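Local coordinates for chain length determinant protein (Shigella flexneri, PDB 4E2H) that probably regulates the chain length of the O-antigen polysaccharide of lipopolysaccharide, acting through this periplasmic domain of an inner-membrane protein, at residues 52-57 with 108-113; 89-94 with 100-105; 77-80 with 85-88; 26-31 with 44-49. All coordinates share one frame; numbering follows the deposited sequence.

Contact 1. Residues 52-57 with 108-113; sequences GRFSSA and QQVDDK
Arg53 O is gripped by two donors, Ala57 N at 3.2 Å and Ser56 OG at 2.9 Å, which reach it from the same face of its carbonyl plane, in the turn that leads to Ala57, whose methyl faces Val110. Ala57 CB lies 3.5 Å from Val110 CG1. That same CG1 sits over the ring of Phe54, 4.0 Å from the centroid and only 5° off the ring normal, a CH-pi contact. With its CG anti to the backbone N (chi1 -177°), the Phe54 ring swings across to the other helix, where CE2 comes within 4.1 Å of Asp111 CB. Helix 43-65 is here laid against the start of the long helix 97-164, the two segments crossing at 121° with axes 9.3 Å apart, in the α/β base of the Wzz fold. No hydrogen bond joins the segments, and the middle of the contact is apolar. Beyond the two segments the same interface goes on, Val110 meeting Phe58 and Leu61 of helix 43-65 and Ala57 meeting Val114 of helix 97-164. Tyr232 adds a second ring beside Phe54, and a second subunit packs on helix 43-65, its Pro86 on Ser56 and its Gln83 on Ser55.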
loop_
_atom_site.group_PDB
_atom_site.type_symbol
_atom_site.label_atom_id
_atom_site.label_comp_id
_atom_site.label_asym_id
_atom_site.label_seq_id
_atom_site.Cartn_x
_atom_site.Cartn_y
_atom_site.Cartn_z
ATOM N N GLY C 52 14.627 -12.091 6.082
ATOM C CA GLY C 52 13.886 -13.266 6.509
ATOM C C GLY C 52 13.809 -14.242 5.356
ATOM O O GLY C 52 13.833 -15.463 5.535
ATOM N N ARG C 53 13.714 -13.682 4.157
ATOM C CA ARG C 53 13.638 -14.479 2.955
ATOM C C ARG C 53 14.922 -15.275 2.788
ATOM O O ARG C 53 14.883 -16.466 2.493
ATOM C CB ARG C 53 13.424 -13.554 1.764
ATOM C CG ARG C 53 13.052 -14.262 0.491
ATOM C CD ARG C 53 12.099 -13.437 -0.370
ATOM N NE ARG C 53 11.450 -14.328 -1.323
ATOM C CZ ARG C 53 10.147 -14.559 -1.367
ATOM N NH1 ARG C 53 9.330 -13.923 -0.537
ATOM N NH2 ARG C 53 9.667 -15.412 -2.261
ATOM N N PHE C 54 16.056 -14.600 2.980
ATOM C CA PHE C 54 17.383 -15.203 2.851
ATOM C C PHE C 54 17.637 -16.303 3.867
ATOM O O PHE C 54 18.043 -17.415 3.511
ATOM C CB PHE C 54 18.457 -14.128 3.020
ATOM C CG PHE C 54 19.871 -14.642 2.841
ATOM C CD1 PHE C 54 20.452 -15.472 3.794
ATOM C CD2 PHE C 54 20.624 -14.276 1.731
ATOM C CE1 PHE C 54 21.747 -15.940 3.635
ATOM C CE2 PHE C 54 21.927 -14.738 1.565
ATOM C CZ PHE C 54 22.486 -15.571 2.515
ATOM N N SER C 55 17.433 -15.987 5.140
ATOM C CA SER C 55 17.616 -16.985 6.186
ATOM C C SER C 55 16.734 -18.208 5.934
ATOM O O SER C 55 17.053 -19.314 6.353
ATOM C CB SER C 55 17.262 -16.402 7.544
ATOM O OG SER C 55 15.861 -16.334 7.701
ATOM N N SER C 56 15.611 -18.030 5.258
ATOM C CA SER C 56 14.748 -19.184 5.074
ATOM C C SER C 56 15.375 -20.099 4.024
ATOM O O SER C 56 15.527 -21.289 4.249
ATOM C CB SER C 56 13.299 -18.786 4.743
ATOM O OG SER C 56 13.104 -18.568 3.352
ATOM N N ALA C 57 15.769 -19.543 2.886
ATOM C CA ALA C 57 16.411 -20.359 1.869
ATOM C C ALA C 57 17.690 -20.950 2.466
ATOM O O ALA C 57 18.180 -21.997 2.026
ATOM C CB ALA C 57 16.718 -19.533 0.633
ATOM N N GLN C 108 26.509 -17.138 -1.411
ATOM C CA GLN C 108 26.305 -16.618 -2.753
ATOM C C GLN C 108 25.371 -17.547 -3.532
ATOM O O GLN C 108 24.807 -17.158 -4.551
ATOM C CB GLN C 108 27.641 -16.453 -3.477
ATOM C CG GLN C 108 27.552 -15.779 -4.842
ATOM C CD GLN C 108 26.970 -14.368 -4.778
ATOM O OE1 GLN C 108 27.300 -13.581 -3.875
ATOM N NE2 GLN C 108 26.097 -14.038 -5.746
ATOM N N GLN C 109 25.192 -18.769 -3.037
ATOM C CA GLN C 109 24.343 -19.730 -3.715
ATOM C C GLN C 109 22.898 -19.467 -3.319
ATOM O O GLN C 109 21.964 -19.638 -4.117
ATOM C CB GLN C 109 24.747 -21.158 -3.352
ATOM C CG GLN C 109 23.734 -22.224 -3.769
ATOM C CD GLN C 109 24.139 -23.614 -3.308
ATOM O OE1 GLN C 109 25.146 -24.159 -3.765
ATOM N NE2 GLN C 109 23.375 -24.184 -2.379
ATOM N N VAL C 110 22.719 -19.046 -2.075
ATOM C CA VAL C 110 21.400 -18.678 -1.610
ATOM C C VAL C 110 21.071 -17.265 -2.076
ATOM O O VAL C 110 19.936 -16.994 -2.469
ATOM C CB VAL C 110 21.284 -18.804 -0.083
ATOM C CG1 VAL C 110 19.967 -18.226 0.401
ATOM C CG2 VAL C 110 21.407 -20.264 0.335
ATOM N N ASP C 111 22.058 -16.371 -2.068
ATOM C CA ASP C 111 21.815 -15.012 -2.534
ATOM C C ASP C 111 21.430 -14.997 -4.004
ATOM O O ASP C 111 20.897 -14.012 -4.503
ATOM C CB ASP C 111 23.021 -14.116 -2.307
ATOM C CG ASP C 111 22.843 -12.727 -2.913
ATOM O OD1 ASP C 111 21.718 -12.182 -2.849
ATOM O OD2 ASP C 111 23.830 -12.177 -3.464
ATOM N N ASP C 112 21.704 -16.085 -4.710
ATOM C CA ASP C 112 21.272 -16.180 -6.096
ATOM C C ASP C 112 19.889 -16.798 -6.176
ATOM O O ASP C 112 19.064 -16.372 -6.974
ATOM C CB ASP C 112 22.271 -16.985 -6.919
ATOM C CG ASP C 112 23.462 -16.157 -7.341
ATOM O OD1 ASP C 112 23.529 -14.964 -6.955
ATOM O OD2 ASP C 112 24.339 -16.701 -8.049
ATOM N N LYS C 113 19.636 -17.803 -5.343
ATOM C CA LYS C 113 18.330 -18.440 -5.336
ATOM C C LYS C 113 17.242 -17.406 -5.001
ATOM O O LYS C 113 16.261 -17.252 -5.729
ATOM C CB LYS C 113 18.294 -19.613 -4.363
ATOM C CG LYS C 113 16.924 -20.274 -4.245
ATOM C CD LYS C 113 16.997 -21.614 -3.508
ATOM C CE LYS C 113 15.611 -22.277 -3.476
ATOM N NZ LYS C 113 15.485 -23.415 -2.486
#

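Contact 2. Residues 89-94 with 100-105; sequences VSYVGQ and QMKLAQ
Tyr91 and Leu103 both set CG opposite the backbone N, with chi1 of 172° and 174°, and these torsions bring the tyrosine ring and the leucine methyls between strand and helix. Leu103 CD1 then lies 3.9 Å from Val89 CG2 and 4.0 Å from Tyr91 CB, so one methyl touches two strand residues that point to the same side of the sheet. The Val89 and Leu103 side chains meet nearly perpendicular to each other. Next to them, Lys102 runs alongside the tyrosine in the same direction, its CG 3.3 Å from Tyr91 CE2 and its CB 3.7 Å from Tyr91 CD2. The approach to the ring is oblique. Beyond CG the lysine chain bends repeatedly. Strand 87-92 and helix 97-164 follow each other in the chain and are joined by a short turn; the helix segment crosses the strand at 134°, with the axes 8.0 Å apart. Ala15 of strand 12-18 and Leu74 of strand 74-78 also touch Leu103, which is thus bedded on three strands of the sheet. With no hydrogen bond across the contact, the hold is one of apolar carbon surfaces: the leucine is buried, and the first carbons of the lysine lie along the CD2-CE2 side of the ring, while its charged end leads away from the strand.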
loop_
_atom_site.group_PDB
_atom_site.type_symbol
_atom_site.label_atom_id
_atom_site.label_comp_id
_atom_site.label_asym_id
_atom_site.label_seq_id
_atom_site.Cartn_x
_atom_site.Cartn_y
_atom_site.Cartn_z
ATOM N N VAL C 89 26.175 -17.156 10.656
ATOM C CA VAL C 89 26.230 -18.378 9.871
ATOM C C VAL C 89 27.620 -18.957 9.944
ATOM O O VAL C 89 28.609 -18.215 9.968
ATOM C CB VAL C 89 25.899 -18.103 8.411
ATOM C CG1 VAL C 89 24.595 -17.345 8.335
ATOM C CG2 VAL C 89 27.032 -17.299 7.759
ATOM N N SER C 90 27.703 -20.279 9.974
ATOM C CA SER C 90 28.993 -20.937 10.107
ATOM C C SER C 90 29.000 -22.255 9.352
ATOM O O SER C 90 28.014 -23.004 9.372
ATOM C CB SER C 90 29.321 -21.189 11.581
ATOM O OG SER C 90 28.721 -22.396 12.022
ATOM N N TYR C 91 30.115 -22.536 8.689
ATOM C CA TYR C 91 30.287 -23.818 8.029
ATOM C C TYR C 91 31.533 -24.549 8.557
ATOM O O TYR C 91 32.567 -23.929 8.846
ATOM C CB TYR C 91 30.331 -23.644 6.510
ATOM C CG TYR C 91 30.687 -24.906 5.784
ATOM C CD1 TYR C 91 29.746 -25.898 5.587
ATOM C CD2 TYR C 91 31.978 -25.117 5.315
ATOM C CE1 TYR C 91 30.076 -27.074 4.926
ATOM C CE2 TYR C 91 32.318 -26.287 4.655
ATOM C CZ TYR C 91 31.366 -27.262 4.466
ATOM O OH TYR C 91 31.709 -28.421 3.810
ATOM N N VAL C 92 31.423 -25.869 8.681
ATOM C CA VAL C 92 32.485 -26.694 9.260
ATOM C C VAL C 92 33.246 -27.503 8.206
ATOM O O VAL C 92 32.762 -28.548 7.757
ATOM C CB VAL C 92 31.909 -27.690 10.278
ATOM C CG1 VAL C 92 33.021 -28.593 10.809
ATOM C CG2 VAL C 92 31.213 -26.955 11.407
ATOM N N GLY C 93 34.440 -27.041 7.839
ATOM C CA GLY C 93 35.202 -27.658 6.762
ATOM C C GLY C 93 36.424 -28.496 7.130
ATOM O O GLY C 93 36.752 -28.660 8.308
ATOM N N GLN C 94 37.089 -29.028 6.102
ATOM C CA GLN C 94 38.290 -29.847 6.247
ATOM C C GLN C 94 39.515 -28.969 6.509
ATOM O O GLN C 94 40.147 -29.041 7.569
ATOM C CB GLN C 94 38.524 -30.655 4.966
ATOM C CG GLN C 94 37.302 -31.404 4.461
ATOM C CD GLN C 94 36.916 -32.571 5.357
ATOM O OE1 GLN C 94 36.205 -32.399 6.356
ATOM N NE2 GLN C 94 37.381 -33.770 5.001
ATOM N N GLN C 100 36.152 -21.474 4.480
ATOM C CA GLN C 100 35.893 -20.073 4.199
ATOM C C GLN C 100 35.584 -19.779 2.717
ATOM O O GLN C 100 35.006 -18.735 2.402
ATOM C CB GLN C 100 37.073 -19.216 4.668
ATOM C CG GLN C 100 37.078 -17.804 4.144
ATOM C CD GLN C 100 38.493 -17.242 3.983
ATOM O OE1 GLN C 100 39.341 -17.832 3.288
ATOM N NE2 GLN C 100 38.761 -16.103 4.638
HETATM N N MSE C 101 35.978 -20.647 1.788
HETATM C CA MSE C 101 35.550 -20.425 0.399
HETATM C C MSE C 101 34.221 -21.134 0.196
HETATM O O MSE C 101 33.416 -20.766 -0.653
HETATM C CB MSE C 101 36.604 -20.882 -0.626
HETATM C CG MSE C 101 37.916 -20.080 -0.604
HETATM SE SE MSE C 101 39.386 -20.920 -1.606
HETATM C CE MSE C 101 40.837 -19.663 -1.200
ATOM N N LYS C 102 34.006 -22.147 1.023
ATOM C CA LYS C 102 32.798 -22.946 1.018
ATOM C C LYS C 102 31.628 -22.156 1.599
ATOM O O LYS C 102 30.576 -22.021 0.965
ATOM C CB LYS C 102 33.028 -24.196 1.866
ATOM C CG LYS C 102 32.233 -25.414 1.472
ATOM C CD LYS C 102 32.822 -26.092 0.241
ATOM C CE LYS C 102 32.185 -25.564 -1.039
ATOM N NZ LYS C 102 33.197 -25.160 -2.067
ATOM N N LEU C 103 31.805 -21.651 2.819
ATOM C CA LEU C 103 30.780 -20.819 3.435
ATOM C C LEU C 103 30.368 -19.727 2.462
ATOM O O LEU C 103 29.188 -19.540 2.191
ATOM C CB LEU C 103 31.277 -20.152 4.720
ATOM C CG LEU C 103 30.238 -19.170 5.277
ATOM C CD1 LEU C 103 29.009 -19.938 5.761
ATOM C CD2 LEU C 103 30.762 -18.269 6.377
ATOM N N ALA C 104 31.342 -19.004 1.937
ATOM C CA ALA C 104 31.033 -17.817 1.168
ATOM C C ALA C 104 30.316 -18.165 -0.114
ATOM O O ALA C 104 29.562 -17.343 -0.648
ATOM C CB ALA C 104 32.286 -17.013 0.878
ATOM N N GLN C 105 30.539 -19.370 -0.624
ATOM C CA GLN C 105 29.867 -19.742 -1.860
ATOM C C GLN C 105 28.410 -20.147 -1.587
ATOM O O GLN C 105 27.513 -19.805 -2.352
ATOM C CB GLN C 105 30.640 -20.835 -2.593
ATOM C CG GLN C 105 29.959 -22.189 -2.614
ATOM C CD GLN C 105 30.622 -23.136 -3.602
ATOM O OE1 GLN C 105 31.352 -22.703 -4.505
ATOM N NE2 GLN C 105 30.371 -24.438 -3.437
#

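Contact 3. Residues 77-80 with 85-88; sequences EPSV and LPLT
Ser79 OG and Thr88 OG1 lie 2.6 Å apart in a hydrogen bond that either hydroxyl could donate. Each oxygen stands beside its own backbone N and opposite its carbonyl carbon (chi1 -41° for Ser79 and -64° for Thr88), which turns the two hydroxyls to each other. One step away, Ser79 N donates to Pro86 O at 3.1 Å, coming from well above the carbonyl plane. The same oxygen receives a CA-H contact from Pro78, with Pro78 CA at 3.5 Å, so it is approached by two neighbouring residues of the facing chain. Glu77 and Thr88 form the antiparallel hydrogen-bonded pair: Thr88 N reaches Glu77 O at 2.9 Å and Glu77 N reaches Thr88 O at 3.1 Å. These bonds close the β hairpin of strands 74-78 and 87-92, at the end where both chains run into its connecting loop. Pro78 and Leu87 make the next, non-hydrogen-bonded pair, a fitting place for a residue that has no N-H to give. Their side chains diverge at the root, yet Leu87 CD2 folds back to 3.7 Å from Pro78 N. Further out, Ile16 of strand 12-18 touches both Ser79 and Thr88, and Leu87 is tied to Ile17 through the backbone, which sets the hairpin beside strand 12-18. Neighbouring copies of the protein also pack here: Ser56 of the third subunit on Pro86, Ser59 of the third subunit on Ser79, and Val80 of the second subunit on Pro78.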
loop_
_atom_site.group_PDB
_atom_site.type_symbol
_atom_site.label_atom_id
_atom_site.label_comp_id
_atom_site.label_asym_id
_atom_site.label_seq_id
_atom_site.Cartn_x
_atom_site.Cartn_y
_atom_site.Cartn_z
ATOM N N GLU C 77 21.872 -18.869 13.176
ATOM C CA GLU C 77 21.172 -18.634 14.413
ATOM C C GLU C 77 21.439 -17.204 14.788
ATOM O O GLU C 77 22.444 -16.634 14.366
ATOM C CB GLU C 77 21.716 -19.561 15.487
ATOM C CG GLU C 77 23.237 -19.677 15.437
ATOM C CD GLU C 77 23.803 -20.384 16.648
ATOM O OE1 GLU C 77 23.123 -20.370 17.705
ATOM O OE2 GLU C 77 24.919 -20.953 16.538
ATOM N N PRO C 78 20.533 -16.613 15.573
ATOM C CA PRO C 78 20.720 -15.232 16.037
ATOM C C PRO C 78 22.054 -15.079 16.795
ATOM O O PRO C 78 22.336 -15.843 17.719
ATOM C CB PRO C 78 19.507 -14.984 16.952
ATOM C CG PRO C 78 18.787 -16.341 17.086
ATOM C CD PRO C 78 19.218 -17.181 15.937
ATOM N N SER C 79 22.873 -14.116 16.379
ATOM C CA SER C 79 24.198 -13.950 16.943
ATOM C C SER C 79 24.047 -13.774 18.442
ATOM O O SER C 79 24.588 -14.554 19.233
ATOM C CB SER C 79 24.885 -12.733 16.335
ATOM O OG SER C 79 24.610 -12.673 14.943
ATOM N N VAL C 80 23.294 -12.759 18.832
ATOM C CA VAL C 80 23.003 -12.563 20.235
ATOM C C VAL C 80 21.650 -13.226 20.580
ATOM O O VAL C 80 20.702 -13.174 19.786
ATOM C CB VAL C 80 23.031 -11.064 20.571
ATOM C CG1 VAL C 80 22.940 -10.850 22.073
ATOM C CG2 VAL C 80 24.302 -10.457 20.009
ATOM N N LEU C 85 17.664 -10.104 15.535
ATOM C CA LEU C 85 18.117 -9.165 14.512
ATOM C C LEU C 85 19.405 -9.416 13.709
ATOM O O LEU C 85 19.334 -9.393 12.469
ATOM C CB LEU C 85 18.080 -7.736 15.072
ATOM N N PRO C 86 20.575 -9.593 14.383
ATOM C CA PRO C 86 21.756 -10.009 13.591
ATOM C C PRO C 86 21.829 -11.527 13.555
ATOM O O PRO C 86 21.385 -12.214 14.499
ATOM C CB PRO C 86 22.947 -9.412 14.342
ATOM C CG PRO C 86 22.465 -9.327 15.778
ATOM C CD PRO C 86 20.920 -9.248 15.773
ATOM N N LEU C 87 22.352 -12.057 12.457
ATOM C CA LEU C 87 22.342 -13.498 12.257
ATOM C C LEU C 87 23.751 -13.996 11.974
ATOM O O LEU C 87 24.534 -13.336 11.286
ATOM C CB LEU C 87 21.407 -13.881 11.111
ATOM C CG LEU C 87 19.900 -14.087 11.357
ATOM C CD1 LEU C 87 19.172 -14.148 9.999
ATOM C CD2 LEU C 87 19.584 -15.354 12.189
ATOM N N THR C 88 24.055 -15.174 12.499
ATOM C CA THR C 88 25.387 -15.729 12.424
ATOM C C THR C 88 25.350 -17.049 11.694
ATOM O O THR C 88 24.603 -17.964 12.076
ATOM C CB THR C 88 25.934 -16.008 13.817
ATOM O OG1 THR C 88 26.057 -14.769 14.529
ATOM C CG2 THR C 88 27.300 -16.716 13.721
#

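Contact 4. Residues 26-31 with 44-49; sequences AGYNNA and SDLQET
The Tyr28 ring offers its edge to Leu46: CD2 of the leucine lies 3.3 Å from CD2 of the tyrosine and close to the ring plane, and Leu46 CG, 3.7 Å from Tyr28 CE2, is in that plane. Leu46 CD1 completes the fork, 3.6 Å from Tyr28 CD2. Thus the branched end of the leucine meets one side of the ring, through the CD2-CE2 bond, and not its face. The other flat group, the amide of Asn29, reaches Leu46 more lightly, with OD1 3.9 Å from CD1. Leu46 is almost fully extended, chi1 -169° and chi2 171°, and this straight chain spans the distance between helices whose nearest CA atoms, those of Asn29 and Leu46, are 7.5 Å apart. No hydrogen bond passes between the segments. Within segment 44-49, Asp45 O accepts both Thr49 OG1, at 2.7 Å, and Thr49 N, so the threonine hydroxyl is folded onto its own helix. Ile25, just before helix 26-35, also touches Leu46, and Gln47 touches Gln19, Val22 and Ile25 in the chain leading into that helix. Leu128 of the third subunit packs on Asn29 and Ala26, bringing a long helix of a neighbouring copy against this part. This is the packing of two helices consecutive in the chain, 26-35 and 43-65, which are joined by a short loop and meet here through a leucine set beside an aromatic edge.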
loop_
_atom_site.group_PDB
_atom_site.type_symbol
_atom_site.label_atom_id
_atom_site.label_comp_id
_atom_site.label_asym_id
_atom_site.label_seq_id
_atom_site.Cartn_x
_atom_site.Cartn_y
_atom_site.Cartn_z
ATOM N N ALA C 26 16.803 0.570 -2.033
ATOM C CA ALA C 26 15.993 1.768 -2.262
ATOM C C ALA C 26 15.303 1.631 -3.626
ATOM O O ALA C 26 14.144 2.013 -3.789
ATOM C CB ALA C 26 16.832 3.027 -2.209
ATOM N N GLY C 27 16.030 1.083 -4.600
ATOM C CA GLY C 27 15.477 0.715 -5.892
ATOM C C GLY C 27 14.311 -0.257 -5.779
ATOM O O GLY C 27 13.279 -0.099 -6.465
ATOM N N TYR C 28 14.458 -1.265 -4.917
ATOM C CA TYR C 28 13.375 -2.232 -4.689
ATOM C C TYR C 28 12.271 -1.620 -3.855
ATOM O O TYR C 28 11.092 -1.912 -4.037
ATOM C CB TYR C 28 13.891 -3.476 -3.974
ATOM C CG TYR C 28 12.831 -4.532 -3.739
ATOM C CD1 TYR C 28 12.473 -5.415 -4.749
ATOM C CD2 TYR C 28 12.202 -4.659 -2.502
ATOM C CE1 TYR C 28 11.516 -6.396 -4.540
ATOM C CE2 TYR C 28 11.236 -5.643 -2.283
ATOM C CZ TYR C 28 10.898 -6.506 -3.309
ATOM O OH TYR C 28 9.948 -7.486 -3.112
ATOM N N ASN C 29 12.672 -0.796 -2.904
ATOM C CA ASN C 29 11.721 -0.056 -2.126
ATOM C C ASN C 29 10.944 0.853 -3.035
ATOM O O ASN C 29 9.756 1.076 -2.841
ATOM C CB ASN C 29 12.422 0.821 -1.112
ATOM C CG ASN C 29 11.453 1.434 -0.166
ATOM O OD1 ASN C 29 10.357 0.900 0.029
ATOM N ND2 ASN C 29 11.819 2.565 0.417
ATOM N N ASN C 30 11.638 1.418 -4.015
ATOM C CA ASN C 30 10.996 2.311 -4.951
ATOM C C ASN C 30 9.852 1.594 -5.650
ATOM O O ASN C 30 8.727 2.089 -5.665
ATOM C CB ASN C 30 12.006 2.808 -5.969
ATOM C CG ASN C 30 11.350 3.311 -7.221
ATOM O OD1 ASN C 30 10.664 4.344 -7.208
ATOM N ND2 ASN C 30 11.557 2.589 -8.328
ATOM N N ALA C 31 10.146 0.416 -6.205
ATOM C CA ALA C 31 9.142 -0.375 -6.909
ATOM C C ALA C 31 7.901 -0.524 -6.054
ATOM O O ALA C 31 6.817 -0.112 -6.450
ATOM C CB ALA C 31 9.676 -1.743 -7.268
ATOM N N SER C 44 11.159 -0.404 6.654
ATOM C CA SER C 44 11.612 -1.322 7.687
ATOM C C SER C 44 11.035 -2.712 7.420
ATOM O O SER C 44 11.775 -3.682 7.308
ATOM C CB SER C 44 11.217 -0.810 9.074
ATOM O OG SER C 44 10.469 -1.792 9.775
ATOM N N ASP C 45 9.714 -2.797 7.302
ATOM C CA ASP C 45 9.023 -4.068 7.074
ATOM C C ASP C 45 9.553 -4.814 5.848
ATOM O O ASP C 45 9.452 -6.033 5.771
ATOM C CB ASP C 45 7.507 -3.844 6.938
ATOM C CG ASP C 45 6.789 -3.776 8.293
ATOM O OD1 ASP C 45 6.466 -4.853 8.848
ATOM O OD2 ASP C 45 6.524 -2.654 8.789
ATOM N N LEU C 46 10.111 -4.081 4.890
ATOM C CA LEU C 46 10.667 -4.681 3.676
ATOM C C LEU C 46 12.148 -5.078 3.871
ATOM O O LEU C 46 12.678 -5.989 3.204
ATOM C CB LEU C 46 10.510 -3.713 2.510
ATOM C CG LEU C 46 10.773 -4.123 1.058
ATOM C CD1 LEU C 46 10.311 -2.998 0.140
ATOM C CD2 LEU C 46 12.225 -4.366 0.806
ATOM N N GLN C 47 12.830 -4.397 4.782
ATOM C CA GLN C 47 14.125 -4.908 5.191
ATOM C C GLN C 47 13.888 -6.323 5.749
ATOM O O GLN C 47 14.427 -7.306 5.222
ATOM C CB GLN C 47 14.821 -3.974 6.199
ATOM C CG GLN C 47 15.219 -2.627 5.585
ATOM C CD GLN C 47 15.825 -1.640 6.594
ATOM O OE1 GLN C 47 15.342 -1.490 7.721
ATOM N NE2 GLN C 47 16.882 -0.954 6.178
ATOM N N GLU C 48 13.063 -6.411 6.793
ATOM C CA GLU C 48 12.700 -7.675 7.441
ATOM C C GLU C 48 12.368 -8.824 6.469
ATOM O O GLU C 48 12.934 -9.911 6.563
ATOM C CB GLU C 48 11.527 -7.458 8.412
ATOM C CG GLU C 48 11.941 -6.992 9.828
ATOM C CD GLU C 48 10.797 -7.133 10.876
ATOM O OE1 GLU C 48 9.737 -7.736 10.545
ATOM O OE2 GLU C 48 10.964 -6.641 12.027
ATOM N N THR C 49 11.430 -8.582 5.562
ATOM C CA THR C 49 10.973 -9.579 4.596
ATOM C C THR C 49 12.133 -10.116 3.763
ATOM O O THR C 49 12.189 -11.306 3.441
ATOM C CB THR C 49 9.925 -8.960 3.645
ATOM O OG1 THR C 49 8.909 -8.306 4.419
ATOM C CG2 THR C 49 9.293 -10.023 2.717
#

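Along the chain contact 4 comes first, within the helix pair 26-35 and 43-65, and contact 1 then spans from helix 43-65 to helix 97-164, enclosing the hairpin of contact 3 and, after it, contact 2. Contacts 1 and 4 share helix 43-65, contacts 1 and 2 helix 97-164, and contacts 2 and 3 strand 87-92. The centre of contact 1 lies about 15 Å from those of contacts 2 and 3; the centres of contacts 2 and 4 are about 29 Å apart. Ser55 CB touches Leu87 CD1 at 3.8 Å, joining contacts 1 and 3. The sheet and the helices that pack on it thus make a continuous α/β base, and contacts 3 and 4 both meet the third subunit.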